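Local coordinates for protein putative TIM-barrel metal-dependent hydrolase (Mycobacterium avium subsp. paratuberculosis S397, PDB 4DZI) that probably acts as a metal-dependent hydrolase of the amidohydrolase superfamily, holding a pair of divalent metal ions, here cadmium, in a TIM-barrel active site, at residues C[215-220]-C[225-230]; C[279-284]-C[327-332]. All coordinates share one frame; numbering follows the deposited sequence.

Contact 1 (C[215-220]-C[225-230]). With CD (cadmium ion), chain Q.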
loop_
_atom_site.group_PDB
_atom_site.type_symbol
_atom_site.label_atom_id
_atom_site.label_comp_id
_atom_site.label_asym_id
_atom_site.label_seq_id
_atom_site.Cartn_x
_atom_site.Cartn_y
_atom_site.Cartn_z
ATOM N N PRO C 215 3.475 0.134 -28.401
ATOM C CA PRO C 215 3.295 1.105 -29.493
ATOM C C PRO C 215 2.879 2.519 -29.010
ATOM O O PRO C 215 3.374 3.514 -29.524
ATOM C CB PRO C 215 2.222 0.444 -30.359
ATOM C CG PRO C 215 2.455 -1.031 -30.128
ATOM C CD PRO C 215 2.758 -1.134 -28.659
ATOM N N VAL C 216 2.014 2.588 -28.000
ATOM C CA VAL C 216 1.673 3.874 -27.369
ATOM C C VAL C 216 2.903 4.548 -26.736
ATOM O O VAL C 216 3.151 5.727 -26.975
ATOM C CB VAL C 216 0.543 3.693 -26.324
ATOM C CG1 VAL C 216 0.337 4.985 -25.519
ATOM C CG2 VAL C 216 -0.754 3.278 -27.023
ATOM N N TRP C 217 3.637 3.852 -25.872
ATOM C CA TRP C 217 4.816 4.497 -25.269
ATOM C C TRP C 217 5.823 4.920 -26.304
ATOM O O TRP C 217 6.471 5.969 -26.145
ATOM C CB TRP C 217 5.535 3.603 -24.274
ATOM C CG TRP C 217 4.654 3.071 -23.179
ATOM C CD1 TRP C 217 4.467 1.732 -22.812
ATOM C CD2 TRP C 217 3.787 3.836 -22.280
ATOM N NE1 TRP C 217 3.606 1.628 -21.755
ATOM C CE2 TRP C 217 3.141 2.855 -21.403
ATOM C CE3 TRP C 217 3.498 5.210 -22.107
ATOM C CZ2 TRP C 217 2.264 3.233 -20.393
ATOM C CZ3 TRP C 217 2.602 5.573 -21.099
ATOM C CH2 TRP C 217 1.995 4.607 -20.267
ATOM N N ALA C 218 5.974 4.126 -27.367
ATOM C CA ALA C 218 6.911 4.529 -28.430
ATOM C C ALA C 218 6.453 5.821 -29.143
ATOM O O ALA C 218 7.283 6.702 -29.431
ATOM C CB ALA C 218 7.142 3.392 -29.443
ATOM N N ARG C 219 5.150 5.941 -29.428
ATOM C CA ARG C 219 4.657 7.193 -30.009
ATOM C C ARG C 219 4.974 8.407 -29.119
ATOM O O ARG C 219 5.417 9.445 -29.594
ATOM C CB ARG C 219 3.163 7.149 -30.309
ATOM C CG ARG C 219 2.732 6.232 -31.444
ATOM C CD ARG C 219 3.189 6.709 -32.820
ATOM N NE ARG C 219 2.194 6.367 -33.849
ATOM C CZ ARG C 219 2.028 5.164 -34.408
ATOM N NH1 ARG C 219 2.788 4.125 -34.061
ATOM N NH2 ARG C 219 1.082 4.998 -35.329
ATOM N N LEU C 220 4.742 8.290 -27.814
ATOM C CA LEU C 220 4.962 9.447 -26.950
ATOM C C LEU C 220 6.448 9.758 -26.839
ATOM O O LEU C 220 6.866 10.916 -26.822
ATOM C CB LEU C 220 4.387 9.170 -25.541
ATOM C CG LEU C 220 2.872 9.038 -25.526
ATOM C CD1 LEU C 220 2.418 8.564 -24.149
ATOM C CD2 LEU C 220 2.246 10.382 -25.867
ATOM N N VAL C 225 6.709 13.808 -25.931
ATOM C CA VAL C 225 5.546 14.183 -25.131
ATOM C C VAL C 225 5.457 13.282 -23.881
ATOM O O VAL C 225 5.334 12.042 -23.999
ATOM C CB VAL C 225 4.254 14.058 -25.979
ATOM C CG1 VAL C 225 3.004 14.074 -25.097
ATOM C CG2 VAL C 225 4.199 15.180 -27.023
ATOM N N PRO C 226 5.517 13.899 -22.679
ATOM C CA PRO C 226 5.448 13.083 -21.458
ATOM C C PRO C 226 4.078 12.477 -21.207
ATOM O O PRO C 226 3.061 12.991 -21.664
ATOM C CB PRO C 226 5.792 14.075 -20.331
ATOM C CG PRO C 226 6.194 15.350 -20.982
ATOM C CD PRO C 226 5.697 15.334 -22.396
ATOM N N VAL C 227 4.061 11.385 -20.451
ATOM C CA VAL C 227 2.823 10.863 -19.909
ATOM C C VAL C 227 2.675 11.449 -18.514
ATOM O O VAL C 227 3.612 11.424 -17.705
ATOM C CB VAL C 227 2.809 9.314 -19.856
ATOM C CG1 VAL C 227 4.069 8.762 -19.181
ATOM C CG2 VAL C 227 1.524 8.819 -19.192
ATOM N N GLY C 228 1.494 11.985 -18.222
ATOM C CA GLY C 228 1.259 12.482 -16.870
ATOM C C GLY C 228 0.310 11.558 -16.144
ATOM O O GLY C 228 -0.600 10.995 -16.747
ATOM N N PHE C 229 0.571 11.380 -14.840
ATOM C CA PHE C 229 -0.259 10.554 -13.971
ATOM C C PHE C 229 -0.815 11.445 -12.863
ATOM O O PHE C 229 -0.090 11.859 -11.950
ATOM C CB PHE C 229 0.578 9.419 -13.314
ATOM C CG PHE C 229 1.053 8.383 -14.298
ATOM C CD1 PHE C 229 0.158 7.508 -14.885
ATOM C CD2 PHE C 229 2.393 8.314 -14.662
ATOM C CE1 PHE C 229 0.594 6.560 -15.813
ATOM C CE2 PHE C 229 2.834 7.367 -15.604
ATOM C CZ PHE C 229 1.929 6.495 -16.177
ATOM N N HIS C 230 -2.100 11.766 -12.957
ATOM C CA HIS C 230 -2.730 12.650 -11.977
ATOM C C HIS C 230 -3.651 11.871 -11.123
ATOM O O HIS C 230 -4.329 10.972 -11.627
ATOM C CB HIS C 230 -3.577 13.713 -12.707
ATOM C CG HIS C 230 -4.179 14.757 -11.772
ATOM N ND1 HIS C 230 -5.297 14.538 -11.024
ATOM C CD2 HIS C 230 -3.734 16.030 -11.440
ATOM C CE1 HIS C 230 -5.555 15.624 -10.273
ATOM N NE2 HIS C 230 -4.599 16.531 -10.509
HETATM CD CD CD Q . -4.586 18.657 -9.492
#
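W217 points the rim of its indole at V227: CZ3 lies 3.9 Å from V227 CG2, and that methyl sits at the ring edge, in the indole plane. V227 CG1 stands between its backbone N and carbonyl carbon (chi1 50°), which presents CB and both methyls to the same CZ3 corner. The same CG2 also lies over one face of the F229 ring, toward its rim and 3.8 Å above its plane, so this methyl touches both an indole edge and a phenyl face. The indole N-H is satisfied by the backbone O of L208.

One helical turn on, L220 meets V225 where the chain doubles back. L220 CD2 reaches V225 CG1 at 3.8 Å, the two side chains meeting at a slant, while L220 CD1 inclines toward V227. The backbone closes the same turn: V225 N donates to L220 O over 3.0 Å, a moderately bent bond (N-H...O 153°) that ties the last part of the helix to the residue leading into the strand.

This is the helix-to-strand return of a beta-alpha-beta unit in the barrel. At the far end of the strand H230 NE2 binds cadmium at 2.4 Å, a site shared with D13, H15, E293 and D356. Helix 214-223 packs on this strand and also touches helix 174-186, M275 of helix 266-277 touches the W217 side chain, and strand 227-230 runs parallel between strands 192-193 and 289-292.

Contact 2 (C[279-284]-C[327-332]); sequences GVFTRH and NNVWIA
A CH-pi contact in the packing layer around the barrel, well apart from the metal-binding residues, joins the short helix 280-283 to the point where helix 321-328 gives way to strand 329-331. F281 supplies the ring and N328 the CH group. N328 CB stands over one face of the phenyl, 3.9 Å from the centroid and 25° off the ring normal, displaced toward the CD1 and CE1 side; its closest ring atom is F281 CD1, at 3.6 Å. The two side chains run past each other in opposite directions. The amide plane is 38° from the ring, and the carboxamide lies beyond the CD1 rim, with ND2 3.6 Å from F281 CD1, and is not stacked on the face. With CG anti to its carbonyl carbon (chi1 -58°), F281 sends its ring out from the helix to where CZ meets V329 CG2 at 4.0 Å. V329 crosses the phenylalanine at about a right angle, and its methyl lies oblique to the ring.

The amide of N328 is fixed by polar partners while its CB serves the ring. ND2 donates to the backbone oxygens of P285 and L287, which lead into the adjacent strand, and OD1 receives N327 ND2 at 3.0 Å. That last bond is fairly straight at the hydrogen, but the donor sits well above the carbonyl plane of N328.

Before F281, G279 with its positive phi closes helix 266-277 in a Schellman motif and occupies the N-cap position of helix 280-283. M275 and I276 of helix 266-277 touch the F281 side chain, M272 packs on V329, and strand 329-331 pairs with strand 289-292 in the parallel sheet.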
loop_
_atom_site.group_PDB
_atom_site.type_symbol
_atom_site.label_atom_id
_atom_site.label_comp_id
_atom_site.label_asym_id
_atom_site.label_seq_id
_atom_site.Cartn_x
_atom_site.Cartn_y
_atom_site.Cartn_z
ATOM N N GLY C 279 9.536 -2.683 -17.191
ATOM C CA GLY C 279 10.484 -2.275 -18.235
ATOM C C GLY C 279 10.016 -1.226 -19.230
ATOM O O GLY C 279 10.503 -1.168 -20.349
ATOM N N VAL C 280 9.053 -0.386 -18.853
ATOM C CA VAL C 280 8.648 0.642 -19.798
ATOM C C VAL C 280 9.792 1.599 -20.138
ATOM O O VAL C 280 9.945 1.977 -21.297
ATOM C CB VAL C 280 7.433 1.433 -19.291
ATOM C CG1 VAL C 280 7.134 2.591 -20.265
ATOM C CG2 VAL C 280 6.246 0.484 -19.183
ATOM N N PHE C 281 10.558 2.038 -19.145
ATOM C CA PHE C 281 11.678 2.939 -19.404
ATOM C C PHE C 281 12.886 2.193 -19.986
ATOM O O PHE C 281 13.744 2.794 -20.637
ATOM C CB PHE C 281 12.053 3.731 -18.166
ATOM C CG PHE C 281 10.906 4.549 -17.628
ATOM C CD1 PHE C 281 10.387 5.604 -18.373
ATOM C CD2 PHE C 281 10.353 4.255 -16.395
ATOM C CE1 PHE C 281 9.317 6.357 -17.878
ATOM C CE2 PHE C 281 9.293 4.998 -15.896
ATOM C CZ PHE C 281 8.778 6.055 -16.640
ATOM N N THR C 282 12.948 0.881 -19.751
ATOM C CA THR C 282 13.987 0.063 -20.389
ATOM C C THR C 282 13.728 0.033 -21.890
ATOM O O THR C 282 14.638 0.285 -22.682
ATOM C CB THR C 282 13.967 -1.352 -19.817
ATOM O OG1 THR C 282 14.245 -1.288 -18.416
ATOM C CG2 THR C 282 15.009 -2.259 -20.556
ATOM N N ARG C 283 12.496 -0.233 -22.290
ATOM C CA ARG C 283 12.162 -0.323 -23.717
ATOM C C ARG C 283 12.055 1.041 -24.378
ATOM O O ARG C 283 12.241 1.171 -25.608
ATOM C CB ARG C 283 10.878 -1.123 -23.941
ATOM C CG ARG C 283 11.025 -2.596 -23.563
ATOM C CD ARG C 283 9.782 -3.396 -23.870
ATOM N NE ARG C 283 8.636 -2.972 -23.048
ATOM C CZ ARG C 283 8.410 -3.348 -21.793
ATOM N NH1 ARG C 283 9.266 -4.139 -21.145
ATOM N NH2 ARG C 283 7.322 -2.891 -21.168
ATOM N N HIS C 284 11.750 2.053 -23.566
ATOM C CA HIS C 284 11.526 3.407 -24.068
ATOM C C HIS C 284 12.282 4.421 -23.248
ATOM O O HIS C 284 11.700 5.164 -22.451
ATOM C CB HIS C 284 10.023 3.706 -24.068
ATOM C CG HIS C 284 9.202 2.602 -24.688
ATOM N ND1 HIS C 284 9.073 2.457 -26.031
ATOM C CD2 HIS C 284 8.520 1.536 -24.111
ATOM C CE1 HIS C 284 8.315 1.373 -26.293
ATOM N NE2 HIS C 284 7.966 0.815 -25.118
ATOM N N ASN C 327 15.902 9.435 -13.596
ATOM C CA ASN C 327 16.137 9.983 -14.928
ATOM C C ASN C 327 14.869 10.337 -15.694
ATOM O O ASN C 327 14.842 11.351 -16.387
ATOM C CB ASN C 327 16.908 8.987 -15.785
ATOM C CG ASN C 327 17.352 9.583 -17.107
ATOM O OD1 ASN C 327 18.221 10.458 -17.139
ATOM N ND2 ASN C 327 16.768 9.109 -18.205
ATOM N N ASN C 328 13.827 9.513 -15.571
ATOM C CA ASN C 328 12.676 9.638 -16.453
ATOM C C ASN C 328 11.425 10.260 -15.843
ATOM O O ASN C 328 10.453 10.453 -16.556
ATOM C CB ASN C 328 12.314 8.283 -17.042
ATOM C CG ASN C 328 13.404 7.740 -17.939
ATOM O OD1 ASN C 328 14.468 7.328 -17.455
ATOM N ND2 ASN C 328 13.148 7.729 -19.252
ATOM N N VAL C 329 11.435 10.511 -14.530
ATOM C CA VAL C 329 10.205 10.876 -13.806
ATOM C C VAL C 329 10.378 12.203 -13.069
ATOM O O VAL C 329 11.313 12.420 -12.296
ATOM C CB VAL C 329 9.767 9.776 -12.806
ATOM C CG1 VAL C 329 8.463 10.134 -12.071
ATOM C CG2 VAL C 329 9.645 8.426 -13.533
ATOM N N TRP C 330 9.432 13.112 -13.319
ATOM C CA TRP C 330 9.325 14.337 -12.586
ATOM C C TRP C 330 8.177 14.229 -11.610
ATOM O O TRP C 330 7.186 13.577 -11.880
ATOM C CB TRP C 330 9.007 15.468 -13.583
ATOM C CG TRP C 330 10.173 16.009 -14.392
ATOM C CD1 TRP C 330 10.802 17.243 -14.255
ATOM C CD2 TRP C 330 10.820 15.381 -15.544
ATOM N NE1 TRP C 330 11.781 17.384 -15.195
ATOM C CE2 TRP C 330 11.843 16.303 -15.991
ATOM C CE3 TRP C 330 10.674 14.166 -16.199
ATOM C CZ2 TRP C 330 12.674 16.015 -17.075
ATOM C CZ3 TRP C 330 11.516 13.877 -17.270
ATOM C CH2 TRP C 330 12.485 14.795 -17.709
ATOM N N ILE C 331 8.289 14.936 -10.502
ATOM C CA ILE C 331 7.281 14.843 -9.440
ATOM C C ILE C 331 6.851 16.215 -8.926
ATOM O O ILE C 331 7.690 17.020 -8.496
ATOM C CB ILE C 331 7.849 14.040 -8.264
ATOM C CG1 ILE C 331 8.142 12.608 -8.724
ATOM C CG2 ILE C 331 6.837 14.038 -7.115
ATOM C CD1 ILE C 331 8.880 11.798 -7.680
ATOM N N ALA C 332 5.541 16.490 -8.967
ATOM C CA ALA C 332 4.988 17.645 -8.255
ATOM C C ALA C 332 4.644 17.211 -6.832
ATOM O O ALA C 332 3.687 16.462 -6.635
ATOM C CB ALA C 332 3.708 18.144 -8.946
#

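In the fold
Both contacts are buried, their centres about 10 Å apart, and both reach the same parallel sheet: contact 1 through strand 227-230, contact 2 through strand 329-331, with strand 289-292 between them. Contact 1 lies somewhat nearer the chain centre and closes a local helix-to-strand turn with an indole edge, aliphatic side chains and a backbone hydrogen bond; contact 2 joins segments 43 residues apart through a phenyl face and an asparagine. Helix 266-277 packs against both. They also touch directly, W217 CB lying 3.6 Å from H284 CD2 and W217 CD1 packing on V280. Of the two, contact 1 alone carries a metal ligand, at the strand end remote from its packing.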